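Local atomic coordinates of RNA-dependent RNA Polymerase (Bombyx mori cytoplasmic polyhedrosis virus, PDB entry 6TZ0), a protein that catalyses RNA-templated RNA synthesis, transcribing the viral double-stranded genome into plus strands and probably making the complementary minus strands after core assembly. Residues 226-236 with 307-315. Residues are numbered along the deposited sequence; the frame is centred on the assembly and turned at random.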
loop_
_atom_site.group_PDB
_atom_site.type_symbol
_atom_site.label_atom_id
_atom_site.label_comp_id
_atom_site.label_asym_id
_atom_site.label_seq_id
_atom_site.Cartn_x
_atom_site.Cartn_y
_atom_site.Cartn_z
ATOM N N GLU A 226 -13.929 23.016 29.338
ATOM C CA GLU A 226 -14.053 22.239 28.116
ATOM C C GLU A 226 -13.423 20.861 28.256
ATOM O O GLU A 226 -13.882 19.909 27.620
ATOM C CB GLU A 226 -13.433 23.007 26.958
ATOM C CG GLU A 226 -14.242 24.212 26.532
ATOM C CD GLU A 226 -13.579 24.984 25.421
ATOM O OE1 GLU A 226 -12.401 24.711 25.137
ATOM O OE2 GLU A 226 -14.243 25.848 24.818
ATOM N N SER A 227 -12.404 20.723 29.107
ATOM C CA SER A 227 -11.872 19.397 29.398
ATOM C C SER A 227 -12.858 18.567 30.199
ATOM O O SER A 227 -12.916 17.344 30.023
ATOM C CB SER A 227 -10.554 19.503 30.153
ATOM O OG SER A 227 -10.745 19.986 31.464
ATOM N N ILE A 228 -13.636 19.213 31.075
ATOM C CA ILE A 228 -14.721 18.516 31.764
ATOM C C ILE A 228 -15.738 17.990 30.762
ATOM O O ILE A 228 -16.152 16.826 30.832
ATOM C CB ILE A 228 -15.393 19.440 32.792
ATOM C CG1 ILE A 228 -14.408 19.852 33.861
ATOM C CG2 ILE A 228 -16.566 18.761 33.447
ATOM C CD1 ILE A 228 -14.949 20.902 34.720
ATOM N N VAL A 229 -16.145 18.843 29.816
ATOM C CA VAL A 229 -17.121 18.453 28.794
ATOM C C VAL A 229 -16.589 17.300 27.939
ATOM O O VAL A 229 -17.309 16.328 27.654
ATOM C CB VAL A 229 -17.489 19.675 27.931
ATOM C CG1 VAL A 229 -18.438 19.289 26.811
ATOM C CG2 VAL A 229 -18.098 20.760 28.786
ATOM N N ALA A 230 -15.304 17.365 27.575
ATOM C CA ALA A 230 -14.673 16.320 26.776
ATOM C C ALA A 230 -14.632 14.987 27.515
ATOM O O ALA A 230 -15.027 13.955 26.960
ATOM C CB ALA A 230 -13.264 16.755 26.380
ATOM N N MET A 231 -14.176 14.991 28.775
ATOM C CA MET A 231 -14.070 13.747 29.537
ATOM C C MET A 231 -15.437 13.148 29.852
ATOM O O MET A 231 -15.589 11.917 29.860
ATOM C CB MET A 231 -13.278 13.979 30.820
ATOM C CG MET A 231 -11.806 14.245 30.601
ATOM S SD MET A 231 -10.990 12.892 29.742
ATOM C CE MET A 231 -11.111 11.581 30.948
ATOM N N ASN A 232 -16.445 13.995 30.096
ATOM C CA ASN A 232 -17.798 13.486 30.300
ATOM C C ASN A 232 -18.331 12.824 29.038
ATOM O O ASN A 232 -18.982 11.774 29.110
ATOM C CB ASN A 232 -18.745 14.608 30.724
ATOM C CG ASN A 232 -18.436 15.156 32.089
ATOM O OD1 ASN A 232 -17.988 14.437 32.973
ATOM N ND2 ASN A 232 -18.722 16.432 32.285
ATOM N N HIS A 233 -18.034 13.404 27.869
ATOM C CA HIS A 233 -18.479 12.793 26.620
ATOM C C HIS A 233 -17.749 11.481 26.337
ATOM O O HIS A 233 -18.353 10.534 25.820
ATOM C CB HIS A 233 -18.309 13.777 25.464
ATOM C CG HIS A 233 -18.763 13.242 24.141
ATOM N ND1 HIS A 233 -20.082 12.937 23.877
ATOM C CD2 HIS A 233 -18.084 12.991 22.998
ATOM C CE1 HIS A 233 -20.190 12.494 22.638
ATOM N NE2 HIS A 233 -18.992 12.524 22.082
ATOM N N PHE A 234 -16.459 11.394 26.676
ATOM C CA PHE A 234 -15.744 10.141 26.433
ATOM C C PHE A 234 -16.241 9.027 27.350
ATOM O O PHE A 234 -16.388 7.880 26.912
ATOM C CB PHE A 234 -14.231 10.305 26.594
ATOM C CG PHE A 234 -13.575 11.112 25.509
ATOM C CD1 PHE A 234 -13.665 10.718 24.186
ATOM C CD2 PHE A 234 -12.752 12.176 25.820
ATOM C CE1 PHE A 234 -13.038 11.438 23.188
ATOM C CE2 PHE A 234 -12.116 12.898 24.827
ATOM C CZ PHE A 234 -12.257 12.524 23.511
ATOM N N LEU A 235 -16.539 9.345 28.614
ATOM C CA LEU A 235 -17.106 8.329 29.499
ATOM C C LEU A 235 -18.528 7.943 29.094
ATOM O O LEU A 235 -18.920 6.774 29.243
ATOM C CB LEU A 235 -17.054 8.825 30.940
ATOM C CG LEU A 235 -15.615 8.986 31.430
ATOM C CD1 LEU A 235 -15.566 9.664 32.772
ATOM C CD2 LEU A 235 -14.911 7.644 31.479
ATOM N N HIS A 236 -19.298 8.894 28.548
ATOM C CA HIS A 236 -20.609 8.556 28.004
ATOM C C HIS A 236 -20.502 7.614 26.814
ATOM O O HIS A 236 -21.337 6.722 26.642
ATOM C CB HIS A 236 -21.361 9.814 27.587
ATOM C CG HIS A 236 -22.648 9.520 26.888
ATOM N ND1 HIS A 236 -23.776 9.095 27.555
ATOM C CD2 HIS A 236 -22.974 9.543 25.574
ATOM C CE1 HIS A 236 -24.749 8.892 26.686
ATOM N NE2 HIS A 236 -24.289 9.160 25.478
ATOM N N LEU A 307 -26.612 12.774 19.930
ATOM C CA LEU A 307 -25.484 13.152 20.765
ATOM C C LEU A 307 -25.844 13.229 22.243
ATOM O O LEU A 307 -27.007 13.362 22.631
ATOM C CB LEU A 307 -24.886 14.484 20.320
ATOM C CG LEU A 307 -24.113 14.458 19.007
ATOM C CD1 LEU A 307 -23.623 15.834 18.707
ATOM C CD2 LEU A 307 -22.948 13.517 19.108
ATOM N N TYR A 308 -24.807 13.123 23.063
ATOM C CA TYR A 308 -24.907 13.370 24.490
ATOM C C TYR A 308 -25.258 14.835 24.729
ATOM O O TYR A 308 -24.588 15.719 24.184
ATOM C CB TYR A 308 -23.571 12.997 25.128
ATOM C CG TYR A 308 -23.427 13.204 26.609
ATOM C CD1 TYR A 308 -24.198 12.489 27.514
ATOM C CD2 TYR A 308 -22.441 14.040 27.107
ATOM C CE1 TYR A 308 -24.040 12.659 28.871
ATOM C CE2 TYR A 308 -22.266 14.209 28.460
ATOM C CZ TYR A 308 -23.068 13.521 29.337
ATOM O OH TYR A 308 -22.888 13.701 30.689
ATOM N N PRO A 309 -26.298 15.131 25.521
ATOM C CA PRO A 309 -26.865 16.491 25.523
ATOM C C PRO A 309 -25.979 17.563 26.133
ATOM O O PRO A 309 -26.227 18.744 25.875
ATOM C CB PRO A 309 -28.165 16.325 26.318
ATOM C CG PRO A 309 -27.959 15.122 27.135
ATOM C CD PRO A 309 -27.113 14.204 26.320
ATOM N N GLU A 310 -24.955 17.213 26.909
ATOM C CA GLU A 310 -23.985 18.225 27.320
ATOM C C GLU A 310 -23.128 18.665 26.139
ATOM O O GLU A 310 -22.887 19.863 25.941
ATOM C CB GLU A 310 -23.106 17.684 28.444
ATOM C CG GLU A 310 -22.127 18.689 29.019
ATOM C CD GLU A 310 -21.244 18.085 30.091
ATOM O OE1 GLU A 310 -21.345 16.866 30.329
ATOM O OE2 GLU A 310 -20.450 18.828 30.699
ATOM N N PHE A 311 -22.695 17.708 25.323
ATOM C CA PHE A 311 -21.933 18.026 24.125
ATOM C C PHE A 311 -22.814 18.687 23.071
ATOM O O PHE A 311 -22.367 19.597 22.361
ATOM C CB PHE A 311 -21.279 16.746 23.606
ATOM C CG PHE A 311 -20.437 16.940 22.392
ATOM C CD1 PHE A 311 -19.288 17.703 22.453
ATOM C CD2 PHE A 311 -20.755 16.300 21.208
ATOM C CE1 PHE A 311 -18.503 17.875 21.341
ATOM C CE2 PHE A 311 -19.967 16.460 20.098
ATOM C CZ PHE A 311 -18.841 17.253 20.164
ATOM N N ASN A 312 -24.079 18.269 22.982
ATOM C CA ASN A 312 -25.032 18.929 22.094
ATOM C C ASN A 312 -25.293 20.366 22.538
ATOM O O ASN A 312 -25.437 21.272 21.704
ATOM C CB ASN A 312 -26.338 18.136 22.063
ATOM C CG ASN A 312 -27.247 18.549 20.931
ATOM O OD1 ASN A 312 -26.873 19.341 20.071
ATOM N ND2 ASN A 312 -28.463 18.031 20.941
ATOM N N GLU A 313 -25.337 20.598 23.849
ATOM C CA GLU A 313 -25.558 21.946 24.349
ATOM C C GLU A 313 -24.329 22.815 24.119
ATOM O O GLU A 313 -24.452 24.018 23.854
ATOM C CB GLU A 313 -25.934 21.883 25.828
ATOM C CG GLU A 313 -26.384 23.197 26.438
ATOM C CD GLU A 313 -26.902 23.031 27.860
ATOM O OE1 GLU A 313 -26.874 21.895 28.378
ATOM O OE2 GLU A 313 -27.349 24.034 28.455
ATOM N N TYR A 314 -23.135 22.211 24.169
ATOM C CA TYR A 314 -21.920 22.930 23.796
ATOM C C TYR A 314 -21.919 23.306 22.317
ATOM O O TYR A 314 -21.474 24.399 21.949
ATOM C CB TYR A 314 -20.687 22.094 24.125
ATOM C CG TYR A 314 -19.381 22.786 23.810
ATOM C CD1 TYR A 314 -18.897 23.798 24.622
ATOM C CD2 TYR A 314 -18.637 22.427 22.698
ATOM C CE1 TYR A 314 -17.711 24.431 24.340
ATOM C CE2 TYR A 314 -17.453 23.057 22.403
ATOM C CZ TYR A 314 -16.995 24.057 23.229
ATOM O OH TYR A 314 -15.810 24.688 22.942
ATOM N N ILE A 315 -22.416 22.414 21.457
ATOM C CA ILE A 315 -22.486 22.719 20.028
ATOM C C ILE A 315 -23.498 23.830 19.754
ATOM O O ILE A 315 -23.241 24.721 18.939
ATOM C CB ILE A 315 -22.785 21.439 19.225
ATOM C CG1 ILE A 315 -21.581 20.501 19.273
ATOM C CG2 ILE A 315 -23.145 21.733 17.778
ATOM C CD1 ILE A 315 -21.861 19.158 18.708
#
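Y308, at the N-cap position of helix 309-320, lays its ring on the imidazole of H236 in an offset stack, with centroids 4.4 Å apart and planes inclined by 25°. Followed outward, the tyrosine meets helix 224-237 from CB to the CE atoms. Its CB sits between two histidines, near H236 CD2 and, at 3.7 Å, in the ring plane of H233 beside ND1. CD1 then lies over the centre of the H236 ring, while H236 CB makes a CH-pi contact with the same tyrosine face. Farther out, CE1 passes H236 ND1, while CE2, across the ring from CE1, comes to 4.1 Å from the backbone O of N232. H233, its CG anti to the backbone N (chi1 -179°), reaches past Y308 and stacks face-to-face on F311, with 4.7 Å between ring centroids.

One turn before H236, the amide of N232 meets the carboxylate of E310, whose side chain is extended. Both bonds from N232 ND2 are weak, 3.3 Å to E310 OE1 and 3.4 Å to E310 OE2; the buried amide is held chiefly elsewhere, by Y170, T68 and T70. V229 CG2 packs against E310 OE2. At the far end, the Y314 hydroxyl donates to E226 OE2 at 2.7 Å, arriving from above the carboxylate plane, while S60 and the backbone N of T223 bind OE1. Helix 325-339 backs F311 and Y314.

Helix segments 226-236 and 309-315 thus form an oblique, roughly antiparallel pair, their axes 9.6 Å apart at closest approach and crossing at -139°, within the N-terminal region of this reovirus-family polymerase, away from its metal and nucleotide sites.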